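Local coordinates for protein malate oxidoreductase (Thermotoga maritima, PDB 1VL6) that probably catalyses the NAD-dependent oxidative decarboxylation of malate to pyruvate and carbon dioxide, at residues V173-A178 / F291-P296; L180-L185 / A310-T315; K184-K189 / K287-A292. All coordinates share one frame; numbering follows the deposited sequence.

Contact 1: V173-A178 / F291-P296; sequences VVVSAA and FALANP
The ring of F291 reaches from its strand to helix 166-186 and meets it rim first. A178 CB lies off the ring plane, over the rim, 3.7 Å from F291 CE2, whereas the carbonyl carbon A178 C comes at the edge, 3.6 Å from F291 CZ. One helical turn earlier, V175 O also approaches the edge, 3.8 Å from F291 CE2. The ring therefore abuts the backbone of the helix as much as its side chains. V175 adds a second point of touch: its CG2 branch, on the side of its own backbone N, comes within 3.8 Å of L293 CD1, the two side chains crossing obliquely. L293 gets there because its CG stands opposite the carbonyl carbon (chi1 -45°) and its CD1 continues outward toward the helix. Further out, I268 of strand 266-269 touches both V175 and F291, and I207 of helix 202-214 packs on V175. Backbone hydrogen bonds from F291 to F267 and G269 fix the strand that carries the ring. No hydrogen bond joins the two segments and every side-chain pair across the contact is apolar, so this join of the helix to the strand end and the loop after it rests on shape and apolar burial.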
ATOM      1  N   VAL A 173      -1.937 -32.279  -5.710  1.00 61.60           N
ATOM      2  CA  VAL A 173      -2.939 -31.715  -6.632  1.00 61.78           C
ATOM      3  C   VAL A 173      -2.333 -31.434  -8.005  1.00 62.97           C
ATOM      4  O   VAL A 173      -2.864 -31.869  -9.027  1.00 64.02           O
ATOM      5  CB  VAL A 173      -3.570 -30.451  -6.062  1.00 58.68           C
ATOM      6  CG1 VAL A 173      -4.355 -29.677  -7.116  1.00 65.13           C
ATOM      7  CG2 VAL A 173      -4.476 -30.828  -4.934  1.00 61.91           C
ATOM      8  N   VAL A 174      -1.206 -30.750  -8.022  1.00 62.61           N
ATOM      9  CA  VAL A 174      -0.600 -30.396  -9.273  1.00 64.49           C
ATOM     10  C   VAL A 174      -0.047 -31.625  -9.998  1.00 63.02           C
ATOM     11  O   VAL A 174      -0.194 -31.746 -11.208  1.00 63.06           O
ATOM     12  CB  VAL A 174       0.497 -29.355  -9.072  1.00 67.53           C
ATOM     13  CG1 VAL A 174       1.057 -28.926 -10.385  1.00 75.38           C
ATOM     14  CG2 VAL A 174      -0.072 -28.154  -8.412  1.00 67.04           C
ATOM     15  N   VAL A 175       0.562 -32.551  -9.281  1.00 61.60           N
ATOM     16  CA  VAL A 175       1.087 -33.769  -9.930  1.00 60.86           C
ATOM     17  C   VAL A 175      -0.074 -34.538 -10.578  1.00 60.82           C
ATOM     18  O   VAL A 175       0.031 -34.998 -11.694  1.00 60.14           O
ATOM     19  CB  VAL A 175       1.772 -34.648  -8.921  1.00 62.08           C
ATOM     20  CG1 VAL A 175       2.053 -36.041  -9.480  1.00 63.19           C
ATOM     21  CG2 VAL A 175       3.083 -33.990  -8.408  1.00 65.25           C
ATOM     22  N   SER A 176      -1.200 -34.613  -9.877  1.00 60.66           N
ATOM     23  CA  SER A 176      -2.363 -35.299 -10.351  1.00 60.51           C
ATOM     24  C   SER A 176      -2.906 -34.659 -11.605  1.00 62.49           C
ATOM     25  O   SER A 176      -3.240 -35.364 -12.559  1.00 65.85           O
ATOM     26  CB  SER A 176      -3.433 -35.273  -9.280  1.00 62.64           C
ATOM     27  OG  SER A 176      -3.050 -36.095  -8.191  1.00 57.24           O
ATOM     28  N   ALA A 177      -3.027 -33.342 -11.650  1.00 61.60           N
ATOM     29  CA  ALA A 177      -3.528 -32.718 -12.877  1.00 62.43           C
ATOM     30  C   ALA A 177      -2.572 -32.970 -14.022  1.00 62.75           C
ATOM     31  O   ALA A 177      -2.986 -33.273 -15.114  1.00 63.10           O
ATOM     32  CB  ALA A 177      -3.721 -31.244 -12.694  1.00 65.45           C
ATOM     33  N   ALA A 178      -1.276 -32.829 -13.768  1.00 63.21           N
ATOM     34  CA  ALA A 178      -0.274 -33.080 -14.800  1.00 62.85           C
ATOM     35  C   ALA A 178      -0.420 -34.510 -15.287  1.00 63.52           C
ATOM     36  O   ALA A 178      -0.355 -34.777 -16.478  1.00 62.54           O
ATOM     37  CB  ALA A 178       1.127 -32.851 -14.228  1.00 63.54           C
ATOM     38  N   PHE A 291       8.094 -37.604 -14.832  1.00 63.59           N
ATOM     39  CA  PHE A 291       7.908 -36.426 -14.022  1.00 62.57           C
ATOM     40  C   PHE A 291       9.107 -36.531 -13.074  1.00 63.98           C
ATOM     41  O   PHE A 291       9.121 -37.410 -12.170  1.00 64.78           O
ATOM     42  CB  PHE A 291       6.600 -36.493 -13.212  1.00 60.61           C
ATOM     43  CG  PHE A 291       5.313 -36.273 -13.991  1.00 58.21           C
ATOM     44  CD1 PHE A 291       5.267 -36.163 -15.366  1.00 65.16           C
ATOM     45  CD2 PHE A 291       4.096 -36.268 -13.302  1.00 67.61           C
ATOM     46  CE1 PHE A 291       4.047 -35.986 -16.025  1.00 60.74           C
ATOM     47  CE2 PHE A 291       2.872 -36.086 -13.951  1.00 60.69           C
ATOM     48  CZ  PHE A 291       2.853 -35.943 -15.310  1.00 66.86           C
ATOM     49  N   ALA A 292      10.124 -35.710 -13.285  1.00 62.86           N
ATOM     50  CA  ALA A 292      11.300 -35.800 -12.443  1.00 63.37           C
ATOM     51  C   ALA A 292      11.364 -34.540 -11.650  1.00 63.44           C
ATOM     52  O   ALA A 292      11.974 -33.562 -12.078  1.00 65.02           O
ATOM     53  CB  ALA A 292      12.567 -36.005 -13.277  1.00 60.83           C
ATOM     54  N   LEU A 293      10.752 -34.585 -10.476  1.00 63.25           N
ATOM     55  CA  LEU A 293      10.463 -33.382  -9.695  1.00 63.06           C
ATOM     56  C   LEU A 293      11.426 -33.183  -8.510  1.00 63.56           C
ATOM     57  O   LEU A 293      11.266 -32.271  -7.716  1.00 64.06           O
ATOM     58  CB  LEU A 293       9.013 -33.422  -9.193  1.00 60.90           C
ATOM     59  CG  LEU A 293       7.978 -33.846 -10.243  1.00 64.13           C
ATOM     60  CD1 LEU A 293       6.604 -33.885  -9.710  1.00 60.80           C
ATOM     61  CD2 LEU A 293       8.041 -32.943 -11.402  1.00 73.08           C
ATOM     62  N   ALA A 294      12.454 -33.987  -8.381  1.00 63.82           N
ATOM     63  CA  ALA A 294      13.435 -33.678  -7.325  1.00 64.72           C
ATOM     64  C   ALA A 294      13.892 -32.225  -7.431  1.00 64.70           C
ATOM     65  O   ALA A 294      14.155 -31.718  -8.513  1.00 67.46           O
ATOM     66  CB  ALA A 294      14.629 -34.603  -7.384  1.00 62.36           C
ATOM     67  N   ASN A 295      14.009 -31.584  -6.285  1.00 66.89           N
ATOM     68  CA  ASN A 295      14.409 -30.205  -6.213  1.00 70.19           C
ATOM     69  C   ASN A 295      15.687 -30.103  -5.409  1.00 68.12           C
ATOM     70  O   ASN A 295      15.747 -30.582  -4.283  1.00 67.86           O
ATOM     71  CB  ASN A 295      13.210 -29.401  -5.628  1.00 76.35           C
ATOM     72  CG  ASN A 295      13.597 -28.349  -4.584  1.00 75.99           C
ATOM     73  OD1 ASN A 295      14.557 -27.609  -4.758  1.00 80.03           O
ATOM     74  ND2 ASN A 295      12.797 -28.253  -3.516  1.00 82.17           N
ATOM     75  N   PRO A 296      16.706 -29.450  -5.942  1.00 66.38           N
ATOM     76  CA  PRO A 296      16.648 -28.702  -7.162  1.00 66.50           C
ATOM     77  C   PRO A 296      17.147 -29.406  -8.422  1.00 66.67           C
ATOM     78  O   PRO A 296      16.879 -28.876  -9.507  1.00 68.56           O
ATOM     79  CB  PRO A 296      17.564 -27.510  -6.844  1.00 67.23           C
ATOM     80  CG  PRO A 296      18.587 -28.073  -5.969  1.00 64.42           C
ATOM     81  CD  PRO A 296      18.021 -29.303  -5.300  1.00 67.30           C
TER

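Contact 2: L180-L185 / A310-T315; sequences LNALKL and AFIVAT
In the NAD-binding domain, helix 166-186 packs over strand 312-315, an outermost strand of the six-stranded sheet within this chain, and A182, L185, F311 and I312 make the join. I312 supplies the central piece: its CD1 lies 4.1 Å from A182 CB and equally near the CA of that alanine, so the methyl end rests on the helix backbone where the small residue lets it come close. The same CD1 stands 4.1 Å from L185 CD1, with the leucine and isoleucine side chains crossing at about a right angle. In I312 the CG1 branch lies opposite the carbonyl carbon (chi1 -73°), and the nearly extended chi2 of 164° carries CD1 on toward the helix.

F311, just before the strand, lies against L185. Its CE2 is 4.2 Å from L185 CB and 4.0 Å from L185 O, which approaches the ring obliquely. One face of this ring is backed by I312 CG1, 3.7 Å above the plane and displaced toward the rim, so the two consecutive residues form one apolar surface. Backbone hydrogen bonds from I312 and A314 to I290 tie the strand to its parallel neighbour 289-292. Aliphatic side chains joining a helix to the surface of a mainly parallel sheet are the usual packing of a Rossmann-type alpha/beta domain.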
ATOM      1  N   LEU A 180      -3.045 -36.579 -15.169  1.00 60.75           N
ATOM      2  CA  LEU A 180      -4.265 -36.747 -15.999  1.00 60.09           C
ATOM      3  C   LEU A 180      -4.101 -36.276 -17.425  1.00 60.43           C
ATOM      4  O   LEU A 180      -4.531 -36.953 -18.362  1.00 63.30           O
ATOM      5  CB  LEU A 180      -5.466 -36.051 -15.385  1.00 53.97           C
ATOM      6  CG  LEU A 180      -5.912 -36.711 -14.075  1.00 63.06           C
ATOM      7  CD1 LEU A 180      -6.950 -35.868 -13.382  1.00 68.57           C
ATOM      8  CD2 LEU A 180      -6.446 -38.108 -14.289  1.00 61.50           C
ATOM      9  N   ASN A 181      -3.488 -35.115 -17.608  1.00 61.78           N
ATOM     10  CA  ASN A 181      -3.288 -34.583 -18.947  1.00 62.51           C
ATOM     11  C   ASN A 181      -2.240 -35.385 -19.731  1.00 62.83           C
ATOM     12  O   ASN A 181      -2.423 -35.701 -20.907  1.00 64.01           O
ATOM     13  CB  ASN A 181      -2.970 -33.105 -18.866  1.00 59.22           C
ATOM     14  CG  ASN A 181      -4.232 -32.246 -18.686  1.00 64.30           C
ATOM     15  OD1 ASN A 181      -5.373 -32.724 -18.768  1.00 62.38           O
ATOM     16  ND2 ASN A 181      -4.023 -30.978 -18.457  1.00 55.40           N
ATOM     17  N   ALA A 182      -1.159 -35.747 -19.073  1.00 61.82           N
ATOM     18  CA  ALA A 182      -0.178 -36.586 -19.731  1.00 63.33           C
ATOM     19  C   ALA A 182      -0.815 -37.915 -20.198  1.00 63.01           C
ATOM     20  O   ALA A 182      -0.574 -38.385 -21.298  1.00 58.97           O
ATOM     21  CB  ALA A 182       1.009 -36.836 -18.781  1.00 64.68           C
ATOM     22  N   LEU A 183      -1.634 -38.498 -19.328  1.00 63.75           N
ATOM     23  CA  LEU A 183      -2.317 -39.750 -19.611  1.00 63.74           C
ATOM     24  C   LEU A 183      -3.214 -39.639 -20.850  1.00 63.11           C
ATOM     25  O   LEU A 183      -3.211 -40.511 -21.687  1.00 64.55           O
ATOM     26  CB  LEU A 183      -3.142 -40.192 -18.382  1.00 63.71           C
ATOM     27  CG  LEU A 183      -3.852 -41.528 -18.528  1.00 65.42           C
ATOM     28  CD1 LEU A 183      -2.773 -42.643 -18.579  1.00 68.67           C
ATOM     29  CD2 LEU A 183      -4.882 -41.799 -17.445  1.00 58.13           C
ATOM     30  N   LYS A 184      -3.952 -38.553 -20.944  1.00 61.77           N
ATOM     31  CA  LYS A 184      -4.762 -38.283 -22.083  1.00 63.62           C
ATOM     32  C   LYS A 184      -3.925 -38.299 -23.343  1.00 62.00           C
ATOM     33  O   LYS A 184      -4.304 -38.941 -24.306  1.00 61.36           O
ATOM     34  CB  LYS A 184      -5.482 -36.943 -21.907  1.00 65.58           C
ATOM     35  CG  LYS A 184      -6.330 -36.512 -23.064  1.00 69.48           C
ATOM     36  CD  LYS A 184      -6.903 -35.072 -22.802  1.00 75.60           C
ATOM     37  CE  LYS A 184      -7.506 -34.432 -24.113  1.00 85.11           C
ATOM     38  NZ  LYS A 184      -7.868 -32.953 -23.976  1.00 84.63           N
ATOM     39  N   LEU A 185      -2.810 -37.582 -23.348  1.00 62.54           N
ATOM     40  CA  LEU A 185      -1.940 -37.491 -24.520  1.00 62.36           C
ATOM     41  C   LEU A 185      -1.356 -38.833 -24.919  1.00 62.78           C
ATOM     42  O   LEU A 185      -1.185 -39.123 -26.068  1.00 65.06           O
ATOM     43  CB  LEU A 185      -0.792 -36.519 -24.259  1.00 62.88           C
ATOM     44  CG  LEU A 185      -1.318 -35.093 -24.159  1.00 66.46           C
ATOM     45  CD1 LEU A 185      -0.293 -34.126 -23.645  1.00 62.26           C
ATOM     46  CD2 LEU A 185      -1.830 -34.662 -25.511  1.00 58.52           C
ATOM     47  N   ALA A 310      12.017 -40.400 -23.945  1.00 63.72           N
ATOM     48  CA  ALA A 310      10.858 -39.976 -23.169  1.00 63.82           C
ATOM     49  C   ALA A 310       9.832 -39.296 -24.053  1.00 64.86           C
ATOM     50  O   ALA A 310      10.169 -38.458 -24.856  1.00 65.68           O
ATOM     51  CB  ALA A 310      11.276 -39.022 -22.037  1.00 66.08           C
ATOM     52  N   PHE A 311       8.563 -39.642 -23.901  1.00 66.84           N
ATOM     53  CA  PHE A 311       7.481 -38.964 -24.678  1.00 64.76           C
ATOM     54  C   PHE A 311       7.120 -37.652 -24.055  1.00 65.26           C
ATOM     55  O   PHE A 311       6.814 -36.734 -24.769  1.00 67.30           O
ATOM     56  CB  PHE A 311       6.235 -39.834 -24.694  1.00 65.64           C
ATOM     57  CG  PHE A 311       5.028 -39.187 -25.253  1.00 64.64           C
ATOM     58  CD1 PHE A 311       5.038 -38.648 -26.524  1.00 66.85           C
ATOM     59  CD2 PHE A 311       3.827 -39.201 -24.531  1.00 61.68           C
ATOM     60  CE1 PHE A 311       3.888 -38.067 -27.058  1.00 62.33           C
ATOM     61  CE2 PHE A 311       2.687 -38.670 -25.052  1.00 55.92           C
ATOM     62  CZ  PHE A 311       2.712 -38.093 -26.328  1.00 65.91           C
ATOM     63  N   ILE A 312       7.109 -37.571 -22.721  1.00 65.43           N
ATOM     64  CA  ILE A 312       6.805 -36.304 -21.985  1.00 63.97           C
ATOM     65  C   ILE A 312       7.690 -36.216 -20.746  1.00 64.00           C
ATOM     66  O   ILE A 312       7.855 -37.215 -19.989  1.00 64.89           O
ATOM     67  CB  ILE A 312       5.351 -36.257 -21.519  1.00 63.90           C
ATOM     68  CG1 ILE A 312       4.416 -36.015 -22.686  1.00 67.48           C
ATOM     69  CG2 ILE A 312       5.148 -35.154 -20.467  1.00 64.01           C
ATOM     70  CD1 ILE A 312       2.943 -36.339 -22.368  1.00 67.90           C
ATOM     71  N   VAL A 313       8.233 -35.028 -20.525  1.00 61.63           N
ATOM     72  CA  VAL A 313       9.115 -34.838 -19.404  1.00 62.68           C
ATOM     73  C   VAL A 313       8.638 -33.609 -18.632  1.00 63.10           C
ATOM     74  O   VAL A 313       8.296 -32.552 -19.214  1.00 62.17           O
ATOM     75  CB  VAL A 313      10.563 -34.646 -19.899  1.00 62.83           C
ATOM     76  CG1 VAL A 313      11.490 -34.372 -18.748  1.00 68.03           C
ATOM     77  CG2 VAL A 313      11.009 -35.839 -20.647  1.00 67.24           C
ATOM     78  N   ALA A 314       8.599 -33.751 -17.322  1.00 63.14           N
ATOM     79  CA  ALA A 314       8.206 -32.655 -16.474  1.00 64.11           C
ATOM     80  C   ALA A 314       9.157 -32.564 -15.308  1.00 62.52           C
ATOM     81  O   ALA A 314       9.692 -33.571 -14.871  1.00 60.60           O
ATOM     82  CB  ALA A 314       6.759 -32.864 -15.968  1.00 66.14           C
ATOM     83  N   THR A 315       9.366 -31.346 -14.803  1.00 64.00           N
ATOM     84  CA  THR A 315      10.170 -31.166 -13.582  1.00 63.81           C
ATOM     85  C   THR A 315       9.594 -30.107 -12.701  1.00 64.15           C
ATOM     86  O   THR A 315       8.563 -29.511 -12.999  1.00 64.37           O
ATOM     87  CB  THR A 315      11.613 -30.775 -13.838  1.00 61.33           C
ATOM     88  OG1 THR A 315      11.685 -29.350 -13.942  1.00 63.80           O
ATOM     89  CG2 THR A 315      12.120 -31.344 -15.110  1.00 60.36           C
TER

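Contact 3: K184-K189 / K287-A292; sequences KLTEKK and KPVIFA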
ATOM      1  N   LYS A 184      -3.952 -38.553 -20.944  1.00 61.77           N
ATOM      2  CA  LYS A 184      -4.762 -38.283 -22.083  1.00 63.62           C
ATOM      3  C   LYS A 184      -3.925 -38.299 -23.343  1.00 62.00           C
ATOM      4  O   LYS A 184      -4.304 -38.941 -24.306  1.00 61.36           O
ATOM      5  CB  LYS A 184      -5.482 -36.943 -21.907  1.00 65.58           C
ATOM      6  CG  LYS A 184      -6.330 -36.512 -23.064  1.00 69.48           C
ATOM      7  CD  LYS A 184      -6.903 -35.072 -22.802  1.00 75.60           C
ATOM      8  CE  LYS A 184      -7.506 -34.432 -24.113  1.00 85.11           C
ATOM      9  NZ  LYS A 184      -7.868 -32.953 -23.976  1.00 84.63           N
ATOM     10  N   LEU A 185      -2.810 -37.582 -23.348  1.00 62.54           N
ATOM     11  CA  LEU A 185      -1.940 -37.491 -24.520  1.00 62.36           C
ATOM     12  C   LEU A 185      -1.356 -38.833 -24.919  1.00 62.78           C
ATOM     13  O   LEU A 185      -1.185 -39.123 -26.068  1.00 65.06           O
ATOM     14  CB  LEU A 185      -0.792 -36.519 -24.259  1.00 62.88           C
ATOM     15  CG  LEU A 185      -1.318 -35.093 -24.159  1.00 66.46           C
ATOM     16  CD1 LEU A 185      -0.293 -34.126 -23.645  1.00 62.26           C
ATOM     17  CD2 LEU A 185      -1.830 -34.662 -25.511  1.00 58.52           C
ATOM     18  N   THR A 186      -1.066 -39.625 -23.929  1.00 63.28           N
ATOM     19  CA  THR A 186      -0.657 -41.002 -24.036  1.00 63.21           C
ATOM     20  C   THR A 186      -1.681 -41.967 -24.643  1.00 63.40           C
ATOM     21  O   THR A 186      -1.338 -43.038 -25.180  1.00 64.48           O
ATOM     22  CB  THR A 186      -0.381 -41.381 -22.566  1.00 66.19           C
ATOM     23  OG1 THR A 186       1.040 -41.340 -22.301  1.00 71.11           O
ATOM     24  CG2 THR A 186      -0.819 -42.680 -22.264  1.00 59.34           C
ATOM     25  N   GLU A 187      -2.946 -41.627 -24.489  1.00 63.81           N
ATOM     26  CA  GLU A 187      -4.060 -42.429 -24.990  1.00 64.41           C
ATOM     27  C   GLU A 187      -4.228 -43.783 -24.305  1.00 63.46           C
ATOM     28  O   GLU A 187      -4.915 -44.644 -24.825  1.00 65.73           O
ATOM     29  CB  GLU A 187      -3.994 -42.604 -26.512  1.00 62.98           C
ATOM     30  CG  GLU A 187      -4.430 -41.358 -27.253  1.00 68.84           C
ATOM     31  CD  GLU A 187      -4.345 -41.455 -28.773  1.00 71.52           C
ATOM     32  OE1 GLU A 187      -3.295 -41.895 -29.334  1.00 79.34           O
ATOM     33  OE2 GLU A 187      -5.337 -41.051 -29.408  1.00 81.49           O
ATOM     34  N   LYS A 188      -3.674 -43.943 -23.121  1.00 61.03           N
ATOM     35  CA  LYS A 188      -3.778 -45.165 -22.349  1.00 59.87           C
ATOM     36  C   LYS A 188      -4.906 -45.047 -21.291  1.00 62.21           C
ATOM     37  O   LYS A 188      -5.346 -43.939 -20.956  1.00 61.88           O
ATOM     38  CB  LYS A 188      -2.455 -45.413 -21.628  1.00 60.17           C
ATOM     39  CG  LYS A 188      -1.308 -45.753 -22.526  1.00 56.95           C
ATOM     40  CD  LYS A 188       0.025 -45.733 -21.829  1.00 55.32           C
ATOM     41  CE  LYS A 188       1.176 -46.174 -22.794  1.00 54.08           C
ATOM     42  NZ  LYS A 188       2.541 -45.989 -22.120  1.00 61.70           N
ATOM     43  N   LYS A 189      -5.366 -46.188 -20.764  1.00 64.06           N
ATOM     44  CA  LYS A 189      -6.479 -46.229 -19.770  1.00 63.53           C
ATOM     45  C   LYS A 189      -5.929 -46.181 -18.344  1.00 62.30           C
ATOM     46  O   LYS A 189      -5.003 -46.893 -18.018  1.00 66.88           O
ATOM     47  CB  LYS A 189      -7.339 -47.489 -19.922  1.00 60.72           C
ATOM     48  CG  LYS A 189      -7.842 -47.733 -21.329  1.00 60.52           C
ATOM     49  CD  LYS A 189      -8.765 -48.964 -21.412  1.00 66.20           C
ATOM     50  CE  LYS A 189      -9.872 -48.747 -22.455  1.00 73.21           C
ATOM     51  NZ  LYS A 189     -10.782 -49.920 -22.579  1.00 77.56           N
ATOM     52  N   LYS A 287       6.019 -44.741 -25.271  1.00 67.45           N
ATOM     53  CA  LYS A 287       5.612 -43.388 -24.922  1.00 67.33           C
ATOM     54  C   LYS A 287       5.648 -43.109 -23.421  1.00 64.56           C
ATOM     55  O   LYS A 287       4.697 -42.629 -22.833  1.00 63.14           O
ATOM     56  CB  LYS A 287       4.265 -43.071 -25.548  1.00 69.93           C
ATOM     57  CG  LYS A 287       4.371 -42.816 -27.088  1.00 74.79           C
ATOM     58  CD  LYS A 287       3.018 -42.396 -27.720  1.00 73.30           C
ATOM     59  CE  LYS A 287       3.170 -41.435 -28.939  1.00 87.45           C
ATOM     60  NZ  LYS A 287       1.933 -40.540 -29.138  1.00 88.23           N
ATOM     61  N   PRO A 288       6.777 -43.414 -22.791  1.00 63.06           N
ATOM     62  CA  PRO A 288       6.935 -43.232 -21.367  1.00 61.41           C
ATOM     63  C   PRO A 288       6.946 -41.780 -20.933  1.00 62.92           C
ATOM     64  O   PRO A 288       7.435 -40.893 -21.660  1.00 64.78           O
ATOM     65  CB  PRO A 288       8.294 -43.843 -21.109  1.00 65.01           C
ATOM     66  CG  PRO A 288       9.023 -43.690 -22.385  1.00 59.32           C
ATOM     67  CD  PRO A 288       7.995 -43.975 -23.400  1.00 64.29           C
ATOM     68  N   VAL A 289       6.425 -41.553 -19.736  1.00 62.39           N
ATOM     69  CA  VAL A 289       6.282 -40.253 -19.177  1.00 62.53           C
ATOM     70  C   VAL A 289       7.099 -40.198 -17.919  1.00 62.87           C
ATOM     71  O   VAL A 289       7.034 -41.147 -17.092  1.00 64.44           O
ATOM     72  CB  VAL A 289       4.821 -39.951 -18.838  1.00 64.15           C
ATOM     73  CG1 VAL A 289       4.703 -38.606 -18.063  1.00 67.42           C
ATOM     74  CG2 VAL A 289       4.047 -39.858 -20.088  1.00 62.61           C
ATOM     75  N   ILE A 290       7.870 -39.109 -17.792  1.00 60.93           N
ATOM     76  CA  ILE A 290       8.872 -38.923 -16.737  1.00 61.39           C
ATOM     77  C   ILE A 290       8.613 -37.562 -16.071  1.00 63.61           C
ATOM     78  O   ILE A 290       8.843 -36.496 -16.703  1.00 64.47           O
ATOM     79  CB  ILE A 290      10.290 -38.872 -17.346  1.00 63.94           C
ATOM     80  CG1 ILE A 290      10.619 -40.130 -18.140  1.00 62.52           C
ATOM     81  CG2 ILE A 290      11.372 -38.604 -16.267  1.00 69.14           C
ATOM     82  CD1 ILE A 290      10.732 -41.328 -17.366  1.00 65.58           C
ATOM     83  N   PHE A 291       8.094 -37.604 -14.832  1.00 63.59           N
ATOM     84  CA  PHE A 291       7.908 -36.426 -14.022  1.00 62.57           C
ATOM     85  C   PHE A 291       9.107 -36.531 -13.074  1.00 63.98           C
ATOM     86  O   PHE A 291       9.121 -37.410 -12.170  1.00 64.78           O
ATOM     87  CB  PHE A 291       6.600 -36.493 -13.212  1.00 60.61           C
ATOM     88  CG  PHE A 291       5.313 -36.273 -13.991  1.00 58.21           C
ATOM     89  CD1 PHE A 291       5.267 -36.163 -15.366  1.00 65.16           C
ATOM     90  CD2 PHE A 291       4.096 -36.268 -13.302  1.00 67.61           C
ATOM     91  CE1 PHE A 291       4.047 -35.986 -16.025  1.00 60.74           C
ATOM     92  CE2 PHE A 291       2.872 -36.086 -13.951  1.00 60.69           C
ATOM     93  CZ  PHE A 291       2.853 -35.943 -15.310  1.00 66.86           C
ATOM     94  N   ALA A 292      10.124 -35.710 -13.285  1.00 62.86           N
ATOM     95  CA  ALA A 292      11.300 -35.800 -12.443  1.00 63.37           C
ATOM     96  C   ALA A 292      11.364 -34.540 -11.650  1.00 63.44           C
ATOM     97  O   ALA A 292      11.974 -33.562 -12.078  1.00 65.02           O
ATOM     98  CB  ALA A 292      12.567 -36.005 -13.277  1.00 60.83           C
TER
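T186 and V289 make the close-packed side of this contact, with T186 OG1 4.0 Å from V289 CG2. Both residues are buried. V289 has CG2 opposite its carbonyl carbon and CG1 opposite its backbone N (chi1 173°), and it is the first of these branches that meets the threonine. T186 OG1 is also 3.9 Å from K287 O, too long to count as a hydrogen bond.

Between this packed side and the solvent runs K188, fully extended beyond CG, which brings its NZ to 4.1 Å from K287 O; the ammonium is anchored outside the two segments, by a salt bridge to D265 and a hydrogen bond to R286 O. The loose side belongs to K287 and E187, both exposed. The K287 side chain lies alongside without close touch, and its NZ is 5.4 Å from E187 OE1, too far apart for a salt bridge, so any attraction is probably weak and screened by solvent.

E187 is the first residue to leave helical geometry, with a positive phi of 67°. This end of helix 166-186 faces the beginning of strand 289-292, with F266 of strand 266-269 and I312 of strand 312-315 both packing on V289.

All three contacts bring helix 166-186 against the same sheet, and they follow one another along it: contact 1 uses its middle, contact 2 a later part and contact 3 its C-terminal end. Contacts 1 and 3 share strand 289-292, while contact 2 uses the adjoining strand 312-315. Contacts 2 and 3 nearly coincide, their centres about 4 Å apart, whereas the centre of contact 1 lies about 11 Å from that of contact 2 and 13 Å from that of contact 3. The two strands and the residues leading into them are joined by probable hydrogen bonds, A292 N to A314 O at 2.7 Å and F311 N to P288 O at 2.8 Å, and F291 CD1 packs 3.7 Å from A314 CB.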